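Local coordinates for sensor protein (Geobacter sulfurreducens, PDB 3H7M), which is probably a membrane-bound sensor histidine kinase that autophosphorylates from ATP, represented here by its sensor domain, which resembles periplasmic solute-binding proteins, at residues T144-P147 with A148-L151; Q199-A202 with E203-A206; Q220-A223 with I224-K227; P108-G111 with L112-R116. One frame throughout, in Å; residues are numbered along the deposited sequence. Where two conformers were deposited one is given.

Contact 1. Residues T144-P147 with A148-L151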
ATOM      1  N   THR A 144      -6.215  10.449   7.933  1.00 51.25           N
ATOM      2  CA  THR A 144      -7.206   9.397   8.071  1.00 51.53           C
ATOM      3  C   THR A 144      -6.589   8.005   8.219  1.00 49.74           C
ATOM      4  O   THR A 144      -5.513   7.717   7.688  1.00 54.10           O
ATOM      5  CB  THR A 144      -8.143   9.393   6.863  1.00 53.49           C
ATOM      6  OG1 THR A 144      -7.535   8.656   5.798  1.00 52.34           O
ATOM      7  CG2 THR A 144      -8.389  10.833   6.378  1.00 49.14           C
ATOM      8  N   PRO A 145      -7.278   7.123   8.948  1.00 45.19           N
ATOM      9  CA  PRO A 145      -6.865   5.742   9.212  1.00 42.35           C
ATOM     10  C   PRO A 145      -6.699   4.930   7.929  1.00 45.97           C
ATOM     11  O   PRO A 145      -5.902   3.999   7.872  1.00 40.50           O
ATOM     12  CB  PRO A 145      -7.995   5.209  10.078  1.00 46.66           C
ATOM     13  CG  PRO A 145      -8.543   6.442  10.735  1.00 44.81           C
ATOM     14  CD  PRO A 145      -8.544   7.434   9.627  1.00 31.90           C
ATOM     15  N   THR A 146      -7.463   5.277   6.896  1.00 45.56           N
ATOM     16  CA  THR A 146      -7.356   4.552   5.628  1.00 40.72           C
ATOM     17  C   THR A 146      -7.496   5.516   4.493  1.00 36.21           C
ATOM     18  O   THR A 146      -8.056   6.593   4.648  1.00 41.20           O
ATOM     19  CB  THR A 146      -8.492   3.533   5.428  1.00 45.17           C
ATOM     20  OG1 THR A 146      -9.722   4.245   5.180  1.00 39.75           O
ATOM     21  CG2 THR A 146      -8.636   2.613   6.664  1.00 28.95           C
ATOM     22  N   PRO A 147      -6.997   5.139   3.320  1.00 36.49           N
ATOM     23  CA  PRO A 147      -7.140   6.062   2.194  1.00 39.07           C
ATOM     24  C   PRO A 147      -8.626   6.266   1.829  1.00 40.61           C
ATOM     25  O   PRO A 147      -9.029   7.357   1.417  1.00 35.79           O
ATOM     26  CB  PRO A 147      -6.340   5.389   1.079  1.00 39.90           C
ATOM     27  CG  PRO A 147      -6.277   3.940   1.486  1.00 40.70           C
ATOM     28  CD  PRO A 147      -6.170   3.973   2.974  1.00 36.43           C
ATOM     29  N   ALA A 148      -9.433   5.217   1.999  1.00 43.97           N
ATOM     30  CA  ALA A 148     -10.854   5.295   1.687  1.00 43.53           C
ATOM     31  C   ALA A 148     -11.504   6.353   2.584  1.00 44.93           C
ATOM     32  O   ALA A 148     -12.364   7.112   2.128  1.00 36.48           O
ATOM     33  CB  ALA A 148     -11.522   3.928   1.880  1.00 34.24           C
ATOM     34  N   ASP A 149     -11.090   6.418   3.849  1.00 43.74           N
ATOM     35  CA  ASP A 149     -11.646   7.434   4.736  1.00 40.97           C
ATOM     36  C   ASP A 149     -11.281   8.802   4.203  1.00 40.27           C
ATOM     37  O   ASP A 149     -12.046   9.756   4.322  1.00 42.38           O
ATOM     38  CB  ASP A 149     -11.136   7.278   6.157  1.00 39.26           C
ATOM     39  CG  ASP A 149     -11.942   6.285   6.932  1.00 46.14           C
ATOM     40  OD1 ASP A 149     -13.176   6.277   6.725  1.00 47.98           O
ATOM     41  OD2 ASP A 149     -11.368   5.530   7.743  1.00 51.19           O
ATOM     42  N   ALA A 150     -10.116   8.900   3.589  1.00 34.33           N
ATOM     43  CA  ALA A 150      -9.738  10.175   3.019  1.00 37.95           C
ATOM     44  C   ALA A 150     -10.721  10.512   1.894  1.00 38.46           C
ATOM     45  O   ALA A 150     -11.228  11.623   1.814  1.00 36.87           O
ATOM     46  CB  ALA A 150      -8.327  10.111   2.461  1.00 27.82           C
ATOM     47  N   LEU A 151     -10.968   9.542   1.018  1.00 36.43           N
ATOM     48  CA  LEU A 151     -11.851   9.751  -0.115  1.00 40.73           C
ATOM     49  C   LEU A 151     -13.318   9.992   0.289  1.00 41.44           C
ATOM     50  O   LEU A 151     -14.046  10.699  -0.389  1.00 42.11           O
ATOM     51  CB  LEU A 151     -11.711   8.573  -1.083  1.00 38.85           C
ATOM     52  CG  LEU A 151     -10.296   8.497  -1.694  1.00 47.19           C
ATOM     53  CD1 LEU A 151     -10.143   7.255  -2.548  1.00 39.15           C
ATOM     54  CD2 LEU A 151     -10.021   9.735  -2.551  1.00 41.01           C
TER

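Contact 2. Residues Q199-A202 with E203-A206. With NA (sodium ion), chain B.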
ATOM      1  N   GLN A 199      15.094  -5.455  10.295  1.00 70.47           N
ATOM      2  CA  GLN A 199      16.484  -5.133   9.954  1.00 74.01           C
ATOM      3  C   GLN A 199      17.402  -6.292  10.348  1.00 68.13           C
ATOM      4  O   GLN A 199      17.318  -6.800  11.464  1.00 67.22           O
ATOM      5  CB  GLN A 199      16.920  -3.872  10.707  1.00 77.40           C
ATOM      6  CG  GLN A 199      18.213  -3.230  10.214  1.00 77.13           C
ATOM      7  CD  GLN A 199      17.949  -1.947   9.452  1.00 80.96           C
ATOM      8  OE1 GLN A 199      17.635  -1.968   8.260  1.00 80.07           O
ATOM      9  NE2 GLN A 199      18.054  -0.818  10.145  1.00 75.38           N
ATOM     10  N   GLY A 200      18.260  -6.717   9.426  1.00 67.72           N
ATOM     11  CA  GLY A 200      19.181  -7.815   9.706  1.00 72.09           C
ATOM     12  C   GLY A 200      18.614  -9.230   9.744  1.00 72.37           C
ATOM     13  O   GLY A 200      19.119 -10.084  10.472  1.00 70.28           O
ATOM     14  N   ASP A 201      17.570  -9.489   8.962  1.00 73.17           N
ATOM     15  CA  ASP A 201      16.964 -10.811   8.932  1.00 69.44           C
ATOM     16  C   ASP A 201      17.157 -11.406   7.552  1.00 67.55           C
ATOM     17  O   ASP A 201      16.278 -12.069   7.015  1.00 66.43           O
ATOM     18  CB  ASP A 201      15.480 -10.718   9.266  1.00 71.09           C
ATOM     19  CG  ASP A 201      14.847 -12.077   9.476  1.00 77.29           C
ATOM     20  OD1 ASP A 201      13.759 -12.146  10.090  1.00 81.80           O
ATOM     21  OD2 ASP A 201      15.436 -13.080   9.022  1.00 82.74           O
ATOM     22  N   ALA A 202      18.338 -11.163   6.995  1.00 65.80           N
ATOM     23  CA  ALA A 202      18.713 -11.631   5.660  1.00 65.94           C
ATOM     24  C   ALA A 202      18.179 -12.999   5.240  1.00 62.30           C
ATOM     25  O   ALA A 202      18.057 -13.278   4.048  1.00 58.76           O
ATOM     26  CB  ALA A 202      20.241 -11.612   5.511  1.00 51.68           C
ATOM     27  N   GLU A 203      17.874 -13.861   6.198  1.00 62.40           N
ATOM     28  CA  GLU A 203      17.374 -15.176   5.839  1.00 66.04           C
ATOM     29  C   GLU A 203      15.996 -14.993   5.208  1.00 66.40           C
ATOM     30  O   GLU A 203      15.800 -15.228   4.005  1.00 63.41           O
ATOM     31  CB  GLU A 203      17.278 -16.055   7.086  1.00 73.35           C
ATOM     32  CG  GLU A 203      17.724 -17.493   6.875  1.00 83.58           C
ATOM     33  CD  GLU A 203      16.682 -18.344   6.178  1.00 90.21           C
ATOM     34  OE1 GLU A 203      16.283 -17.994   5.045  1.00 96.88           O
ATOM     35  OE2 GLU A 203      16.268 -19.370   6.767  1.00 91.63           O
ATOM     36  N   LEU A 204      15.049 -14.555   6.032  1.00 59.41           N
ATOM     37  CA  LEU A 204      13.688 -14.326   5.582  1.00 56.57           C
ATOM     38  C   LEU A 204      13.729 -13.423   4.357  1.00 53.71           C
ATOM     39  O   LEU A 204      13.082 -13.687   3.354  1.00 54.54           O
ATOM     40  CB  LEU A 204      12.900 -13.665   6.697  1.00 55.51           C
ATOM     41  CG  LEU A 204      11.407 -13.942   6.735  1.00 59.24           C
ATOM     42  CD1 LEU A 204      11.152 -15.440   6.669  1.00 51.01           C
ATOM     43  CD2 LEU A 204      10.837 -13.336   8.018  1.00 58.33           C
ATOM     44  N   LEU A 205      14.512 -12.362   4.433  1.00 48.37           N
ATOM     45  CA  LEU A 205      14.620 -11.471   3.306  1.00 50.48           C
ATOM     46  C   LEU A 205      14.896 -12.227   2.012  1.00 50.53           C
ATOM     47  O   LEU A 205      14.217 -12.030   1.008  1.00 56.25           O
ATOM     48  CB  LEU A 205      15.741 -10.456   3.519  1.00 55.84           C
ATOM     49  CG  LEU A 205      15.861  -9.483   2.335  1.00 61.30           C
ATOM     50  CD1 LEU A 205      14.971  -8.279   2.580  1.00 58.84           C
ATOM     51  CD2 LEU A 205      17.293  -9.039   2.152  1.00 56.76           C
ATOM     52  N   ALA A 206      15.900 -13.090   2.037  1.00 46.12           N
ATOM     53  CA  ALA A 206      16.307 -13.842   0.850  1.00 49.07           C
ATOM     54  C   ALA A 206      15.292 -14.898   0.455  1.00 45.43           C
ATOM     55  O   ALA A 206      15.164 -15.275  -0.716  1.00 45.19           O
ATOM     56  CB  ALA A 206      17.673 -14.500   1.093  1.00 45.27           C
TER
HETATM   57 NA    NA B   1      17.832  -1.822   5.399  1.00 62.14          NA
HETATM   58  O   HOH W   1      20.232  -0.612   6.699  1.00 63.67           O

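Contact 3. Residues Q220-A223 with I224-K227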
ATOM      1  N   GLN A 220       4.288 -16.901 -13.445  1.00 38.11           N
ATOM      2  CA  GLN A 220       3.191 -16.906 -12.485  1.00 40.28           C
ATOM      3  C   GLN A 220       2.951 -15.499 -11.970  1.00 38.16           C
ATOM      4  O   GLN A 220       1.820 -15.129 -11.657  1.00 37.13           O
ATOM      5  CB  GLN A 220       3.491 -17.862 -11.317  1.00 32.78           C
ATOM      6  CG  GLN A 220       2.246 -18.501 -10.747  1.00 40.78           C
ATOM      7  CD  GLN A 220       2.497 -19.318  -9.485  1.00 54.25           C
ATOM      8  OE1 GLN A 220       3.531 -20.006  -9.340  1.00 32.24           O
ATOM      9  NE2 GLN A 220       1.532 -19.263  -8.563  1.00 50.74           N
ATOM     10  N   TYR A 221       4.027 -14.724 -11.862  1.00 33.97           N
ATOM     11  CA  TYR A 221       3.932 -13.341 -11.395  1.00 35.62           C
ATOM     12  C   TYR A 221       2.984 -12.531 -12.284  1.00 38.91           C
ATOM     13  O   TYR A 221       2.068 -11.869 -11.792  1.00 36.32           O
ATOM     14  CB  TYR A 221       5.292 -12.659 -11.441  1.00 30.36           C
ATOM     15  CG  TYR A 221       5.204 -11.170 -11.210  1.00 32.26           C
ATOM     16  CD1 TYR A 221       5.090 -10.660  -9.928  1.00 19.90           C
ATOM     17  CD2 TYR A 221       5.242 -10.268 -12.282  1.00 33.93           C
ATOM     18  CE1 TYR A 221       5.029  -9.302  -9.694  1.00 37.98           C
ATOM     19  CE2 TYR A 221       5.173  -8.902 -12.069  1.00 32.82           C
ATOM     20  CZ  TYR A 221       5.073  -8.423 -10.766  1.00 44.80           C
ATOM     21  OH  TYR A 221       5.055  -7.069 -10.518  1.00 46.48           O
ATOM     22  N   GLU A 222       3.215 -12.570 -13.593  1.00 30.60           N
ATOM     23  CA  GLU A 222       2.364 -11.821 -14.502  1.00 38.58           C
ATOM     24  C   GLU A 222       0.935 -12.369 -14.478  1.00 43.06           C
ATOM     25  O   GLU A 222      -0.026 -11.607 -14.568  1.00 44.68           O
ATOM     26  CB  GLU A 222       2.919 -11.870 -15.934  1.00 32.78           C
ATOM     27  CG  GLU A 222       4.282 -11.183 -16.118  1.00 44.89           C
ATOM     28  CD  GLU A 222       4.305  -9.718 -15.682  1.00 54.54           C
ATOM     29  OE1 GLU A 222       3.220  -9.082 -15.595  1.00 47.62           O
ATOM     30  OE2 GLU A 222       5.424  -9.203 -15.441  1.00 52.99           O
ATOM     31  N   ALA A 223       0.797 -13.688 -14.352  1.00 39.75           N
ATOM     32  CA  ALA A 223      -0.524 -14.313 -14.311  1.00 39.69           C
ATOM     33  C   ALA A 223      -1.297 -13.744 -13.154  1.00 37.90           C
ATOM     34  O   ALA A 223      -2.476 -13.422 -13.283  1.00 38.75           O
ATOM     35  CB  ALA A 223      -0.412 -15.821 -14.147  1.00 35.31           C
ATOM     36  N   ILE A 224      -0.625 -13.603 -12.019  1.00 35.22           N
ATOM     37  CA  ILE A 224      -1.294 -13.055 -10.855  1.00 30.09           C
ATOM     38  C   ILE A 224      -1.570 -11.580 -11.054  1.00 41.28           C
ATOM     39  O   ILE A 224      -2.669 -11.101 -10.752  1.00 44.52           O
ATOM     40  CB  ILE A 224      -0.462 -13.257  -9.593  1.00 27.46           C
ATOM     41  CG1 ILE A 224      -0.369 -14.760  -9.269  1.00 31.47           C
ATOM     42  CG2 ILE A 224      -1.109 -12.521  -8.435  1.00 30.96           C
ATOM     43  CD1 ILE A 224       0.672 -15.141  -8.228  1.00 20.42           C
ATOM     44  N   ARG A 225      -0.584 -10.857 -11.581  1.00 37.98           N
ATOM     45  CA  ARG A 225      -0.756  -9.426 -11.784  1.00 35.98           C
ATOM     46  C   ARG A 225      -1.855  -9.099 -12.785  1.00 33.23           C
ATOM     47  O   ARG A 225      -2.616  -8.166 -12.583  1.00 37.68           O
ATOM     48  CB  ARG A 225       0.546  -8.754 -12.240  1.00 29.16           C
ATOM     49  CG  ARG A 225       0.440  -7.225 -12.287  1.00 34.11           C
ATOM     50  CD  ARG A 225       1.775  -6.554 -12.571  1.00 34.38           C
ATOM     51  NE  ARG A 225       2.263  -6.835 -13.914  1.00 45.40           N
ATOM     52  CZ  ARG A 225       1.868  -6.177 -14.996  1.00 52.97           C
ATOM     53  NH1 ARG A 225       0.975  -5.197 -14.890  1.00 47.09           N
ATOM     54  NH2 ARG A 225       2.381  -6.486 -16.182  1.00 53.67           N
ATOM     55  N   ALA A 226      -1.944  -9.859 -13.864  1.00 33.33           N
ATOM     56  CA  ALA A 226      -2.957  -9.571 -14.867  1.00 37.14           C
ATOM     57  C   ALA A 226      -4.368  -9.618 -14.269  1.00 42.40           C
ATOM     58  O   ALA A 226      -5.272  -8.954 -14.753  1.00 47.43           O
ATOM     59  CB  ALA A 226      -2.838 -10.552 -16.026  1.00 27.42           C
ATOM     60  N   LYS A 227      -4.544 -10.404 -13.211  0.50 45.07           N
ATOM     61  CA  LYS A 227      -5.843 -10.535 -12.559  0.50 43.62           C
ATOM     62  C   LYS A 227      -6.340  -9.196 -12.022  0.50 44.29           C
ATOM     63  O   LYS A 227      -7.518  -8.850 -12.177  0.50 41.61           O
ATOM     64  CB  LYS A 227      -5.756 -11.554 -11.413  0.50 44.46           C
ATOM     65  CG  LYS A 227      -7.026 -11.715 -10.574  0.50 43.33           C
ATOM     66  CD  LYS A 227      -6.864 -12.848  -9.556  0.50 42.14           C
ATOM     67  CE  LYS A 227      -8.142 -13.114  -8.749  0.50 29.99           C
ATOM     68  NZ  LYS A 227      -7.928 -14.237  -7.791  0.50 21.68           N
TER

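Contact 4. Residues P108-G111 with L112-R116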
ATOM      1  N   PRO A 108     -10.024  22.056 -10.592  1.00 75.43           N
ATOM      2  CA  PRO A 108      -8.961  21.064 -10.756  1.00 76.30           C
ATOM      3  C   PRO A 108      -7.599  21.605 -10.326  1.00 78.37           C
ATOM      4  O   PRO A 108      -7.385  22.817 -10.257  1.00 81.88           O
ATOM      5  CB  PRO A 108      -9.019  20.745 -12.244  1.00 76.52           C
ATOM      6  CG  PRO A 108      -9.380  22.070 -12.832  1.00 79.05           C
ATOM      7  CD  PRO A 108     -10.475  22.568 -11.897  1.00 77.57           C
ATOM      8  N   ALA A 109      -6.692  20.690 -10.018  1.00 75.60           N
ATOM      9  CA  ALA A 109      -5.342  21.032  -9.611  1.00 70.95           C
ATOM     10  C   ALA A 109      -4.450  20.237 -10.550  1.00 72.72           C
ATOM     11  O   ALA A 109      -4.744  19.078 -10.835  1.00 76.07           O
ATOM     12  CB  ALA A 109      -5.116  20.609  -8.189  1.00 63.83           C
ATOM     13  N   ALA A 110      -3.374  20.842 -11.046  1.00 67.65           N
ATOM     14  CA  ALA A 110      -2.495  20.127 -11.962  1.00 64.50           C
ATOM     15  C   ALA A 110      -1.268  19.535 -11.264  1.00 62.81           C
ATOM     16  O   ALA A 110      -0.487  18.794 -11.868  1.00 64.34           O
ATOM     17  CB  ALA A 110      -2.068  21.051 -13.096  1.00 65.32           C
ATOM     18  N   GLY A 111      -1.107  19.857  -9.986  1.00 56.53           N
ATOM     19  CA  GLY A 111       0.022  19.344  -9.239  1.00 54.73           C
ATOM     20  C   GLY A 111      -0.167  19.614  -7.762  1.00 58.04           C
ATOM     21  O   GLY A 111      -1.009  20.426  -7.373  1.00 52.84           O
ATOM     22  N   LEU A 112       0.627  18.954  -6.932  1.00 60.45           N
ATOM     23  CA  LEU A 112       0.497  19.120  -5.498  1.00 67.09           C
ATOM     24  C   LEU A 112       0.913  20.478  -4.951  1.00 70.93           C
ATOM     25  O   LEU A 112       0.653  20.791  -3.791  1.00 75.05           O
ATOM     26  CB  LEU A 112       1.224  17.981  -4.777  1.00 65.63           C
ATOM     27  CG  LEU A 112       2.602  17.538  -5.259  1.00 66.82           C
ATOM     28  CD1 LEU A 112       3.004  16.335  -4.409  1.00 64.32           C
ATOM     29  CD2 LEU A 112       2.603  17.176  -6.762  1.00 66.00           C
ATOM     30  N   GLU A 113       1.541  21.304  -5.775  1.00 71.49           N
ATOM     31  CA  GLU A 113       1.914  22.628  -5.300  1.00 74.63           C
ATOM     32  C   GLU A 113       0.640  23.466  -5.238  1.00 75.51           C
ATOM     33  O   GLU A 113       0.511  24.374  -4.407  1.00 71.94           O
ATOM     34  CB  GLU A 113       2.930  23.278  -6.242  1.00 82.06           C
ATOM     35  CG  GLU A 113       2.456  23.478  -7.668  1.00 83.56           C
ATOM     36  CD  GLU A 113       2.064  22.180  -8.345  1.00 85.54           C
ATOM     37  OE1 GLU A 113       2.775  21.164  -8.156  1.00 76.57           O
ATOM     38  OE2 GLU A 113       1.049  22.185  -9.077  1.00 89.36           O
ATOM     39  N   ASP A 114      -0.306  23.137  -6.117  1.00 74.21           N
ATOM     40  CA  ASP A 114      -1.584  23.841  -6.184  1.00 70.50           C
ATOM     41  C   ASP A 114      -2.446  23.531  -4.969  1.00 62.92           C
ATOM     42  O   ASP A 114      -3.531  24.092  -4.805  1.00 62.14           O
ATOM     43  CB  ASP A 114      -2.335  23.460  -7.459  1.00 74.69           C
ATOM     44  CG  ASP A 114      -1.573  23.833  -8.716  1.00 85.64           C
ATOM     45  OD1 ASP A 114      -2.029  23.475  -9.826  1.00 91.61           O
ATOM     46  OD2 ASP A 114      -0.517  24.487  -8.592  1.00 92.62           O
ATOM     47  N   LEU A 115      -1.951  22.647  -4.112  1.00 54.84           N
ATOM     48  CA  LEU A 115      -2.669  22.260  -2.903  1.00 53.50           C
ATOM     49  C   LEU A 115      -2.271  23.073  -1.684  1.00 56.63           C
ATOM     50  O   LEU A 115      -2.798  22.861  -0.589  1.00 48.09           O
ATOM     51  CB  LEU A 115      -2.445  20.773  -2.612  1.00 53.05           C
ATOM     52  CG  LEU A 115      -3.390  19.759  -3.286  1.00 61.57           C
ATOM     53  CD1 LEU A 115      -3.553  20.047  -4.790  1.00 52.56           C
ATOM     54  CD2 LEU A 115      -2.850  18.356  -3.061  1.00 61.05           C
ATOM     55  N   ARG A 116      -1.322  23.989  -1.862  1.00 63.50           N
ATOM     56  CA  ARG A 116      -0.881  24.832  -0.753  1.00 63.83           C
ATOM     57  C   ARG A 116      -2.048  25.739  -0.403  1.00 61.63           C
ATOM     58  O   ARG A 116      -2.637  26.367  -1.288  1.00 61.11           O
ATOM     59  CB  ARG A 116       0.336  25.673  -1.161  1.00 68.25           C
ATOM     60  CG  ARG A 116       1.687  24.973  -0.991  1.00 69.10           C
ATOM     61  CD  ARG A 116       2.411  25.429   0.283  1.00 67.15           C
ATOM     62  NE  ARG A 116       3.618  24.641   0.561  1.00 58.35           N
ATOM     63  CZ  ARG A 116       4.589  24.422  -0.324  1.00 63.35           C
ATOM     64  NH1 ARG A 116       4.504  24.934  -1.560  1.00 51.53           N
ATOM     65  NH2 ARG A 116       5.644  23.678   0.029  1.00 64.54           N
TER

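Contact 1. Residues T144-P147 with A148-L151
Thr146 and Asp149 meet where the chain turns into helix 147-155, their side chains crossing obliquely so that the threonine hydroxyl comes up against both the backbone and the carboxylate of the aspartate. The main link is Asp149 N to Thr146 OG1, 2.9 Å long with an N-H...O angle of 157°, which identifies Thr146 as the N-cap of the helix. A chi1 of 71° puts OG1 in the crowded position between the backbone N and the carbonyl carbon, and from there it faces the first helical turn while CG2 stands beside the backbone N. The same hydroxyl gives a second, weak bond to Asp149 OD2 at 3.3 Å. Asp149 OD1 is turned to a different partner, a salt bridge with Arg152 three residues further on.

Pro145 approaches Asp149 at about a right angle, its CD 3.9 Å from OD2. Thr144 packs from the strand end: its CB is 3.7 Å from Asp149 CB, and its CG2 lies 3.7 Å from Ala150 CA. Pro147, lacking an N-H of its own, takes the first helical position after the cap and supplies the acceptor for the next turn: Leu151 N bonds to Pro147 O at 2.9 Å. Ala150 N reaches back to Thr146 O at 3.3 Å.

The cap thus sits in the beta-to-alpha connection of the domain. Strand 141-144 pairs with strand 120-123 through Thr144 and Leu122, while Pro147, Ala150 and Leu151 lie on Val164 of strand 161-165, and Ala148 and Leu151 on Ile172 of helix 166-175.

Contact 2. Residues Q199-A202 with E203-A206
Of Glu203's side chain, CB is the part that comes near the preceding residues, 4.0 Å from Asp201 OD2; its chain bends at chi2 and takes the carboxylate away from the loop, and the residue packs against Arg9.

Leu204 comes next and meets the aspartate most fully. Its N-H points to Asp201 OD2, a weak bond of 3.4 Å with an N-H...O angle of 156°, and its CB rests 3.5 Å from the same oxygen. CD2 of Leu204 lies 3.8 Å from Asp201 OD1, so both oxygens of the carboxylate have a leucine carbon beside them. The carboxylate of Asp201 gets there because chi1 is -170°, which swings CG away from its own backbone N. This is N-capping: Asp201 stands just before helix 202-218 and accepts from a backbone N-H of the first turn.

Leu205 gives the first regular helical bond, N to Asp201 O at 3.1 Å and nearly straight at 171°. Its side chain lies on Val197, Thr90 and Asp88, and Asp88 leads to the metal site seen in the crystal. There Gln199, which opens the loop, binds the sodium ion through OE1 at 2.9 Å, together with Asp88, the carbonyl of Ala84 and a water at 3.0 Å. Asp88 also accepts from Gly200 N, so it ties the loop backbone to the ion.

Ala206 continues the helix with N to Ala202 O at 3.0 Å, and its CB also closes on that oxygen.

Contact 3. Residues Q220-A223 with I224-K227
The short helix 220-227, near the C-terminal end of the sensor domain, carries on its flank a salt bridge between Glu222 and Arg225, three residues apart. The two side chains run side by side in the same direction. Arg225 grips side-on with two nitrogens, both on one oxygen: NH2 to Glu222 OE1 is 2.8 Å and NE to OE1 is 3.0 Å. They reach that oxygen on its syn side but from opposite faces of the carboxylate plane, which stands at 84° to the guanidinium. The grip is therefore bifurcated rather than the coplanar pairing of two oxygens with two nitrogens. The arginine side chain runs extended through chi1 and chi2 and then bends at chi3 (67°), which turns NE to Glu222 OE1.

Tyr221 crosses Arg225 at a slant. Its OH is 3.9 Å from Arg225 CD and its CE2 4.0 Å from NE, with ring and guanidinium planes 40° apart, an oblique approach and no stack. The phenol is held by a hydrogen bond from OH to the carbonyl of His93, and the guanidinium has further partners in Val231 O and Glu233. Ile224 packs on Leu40 and Ala43 of helix 36-48, and Lys227 forms a salt bridge with Glu39 of that helix.

Under the side chains the backbone shows the regular ladder: Ile224 N to Gln220 O at 2.9 Å, Arg225 N to Tyr221 O at 2.8 Å and Ala226 N to Glu222 O at 2.7 Å. The i+4 to i bonds are those of an alpha-helix, and the acid and base three residues apart form an intrahelical i to i+3 salt bridge.

Contact 4. Residues P108-G111 with L112-R116
Asp114 reaches back to Ala109, Ala110 and Gly111, and its side chain can be traced outward. CB lies 3.3 Å from Gly111 O and 4.0 Å from Ala109 CB, so CB points toward residues 108-111. CG is still 3.7 Å from Gly111 O; a chi1 of -61° places it beside its own backbone N and turns the carboxylate toward the incoming segment. There OD1 accepts from Ala110 N at 3.2 Å with an N-H...O angle of 157°. The donor comes in on the anti side of the oxygen, 27° out of the carboxylate plane. OD2 ends near Glu113, 2.8 Å from its OE2, a spacing that would be unfavourable if both groups were ionised.

The backbone closes the same turn: Asp114 N binds Gly111 O at 3.1 Å. Together the two bonds, one to each end of the Ala110-Gly111 step, hold the loop in a tight bend. Ala109 CB also meets Leu115 CD1 at 3.8 Å, an apolar contact across the bend.

This loop connects strand 87-103 to strand 120-123. Ala109 and Leu115 rest on Tyr161 and Val163 of strand 161-165, respectively, while Leu112 touches Tyr131 and Leu132 of helix 127-133 and Ile188 of strand 181-198.

How the contacts relate
All four contacts are local, and none touches another. Contacts 1 and 4 share one half of the domain, around strands 120-123 and 161-165, with centres about 19 Å apart and nearest atoms about 11 Å apart. Contacts 2 and 3 belong to the other half, on the consecutive helices 202-218 and 220-227, their centres about 26 Å apart. This split is consistent with the two lobes of a periplasmic-binding-protein fold. Across it, the centres of contacts 2 and 4 are about 40 Å apart, and those of contacts 1 and 2 about 32 Å. Of the four, contact 2 holds the sodium ligand Gln199. Contacts 1 and 2 each begin a helix with an N-cap, whereas contact 3 lies along one.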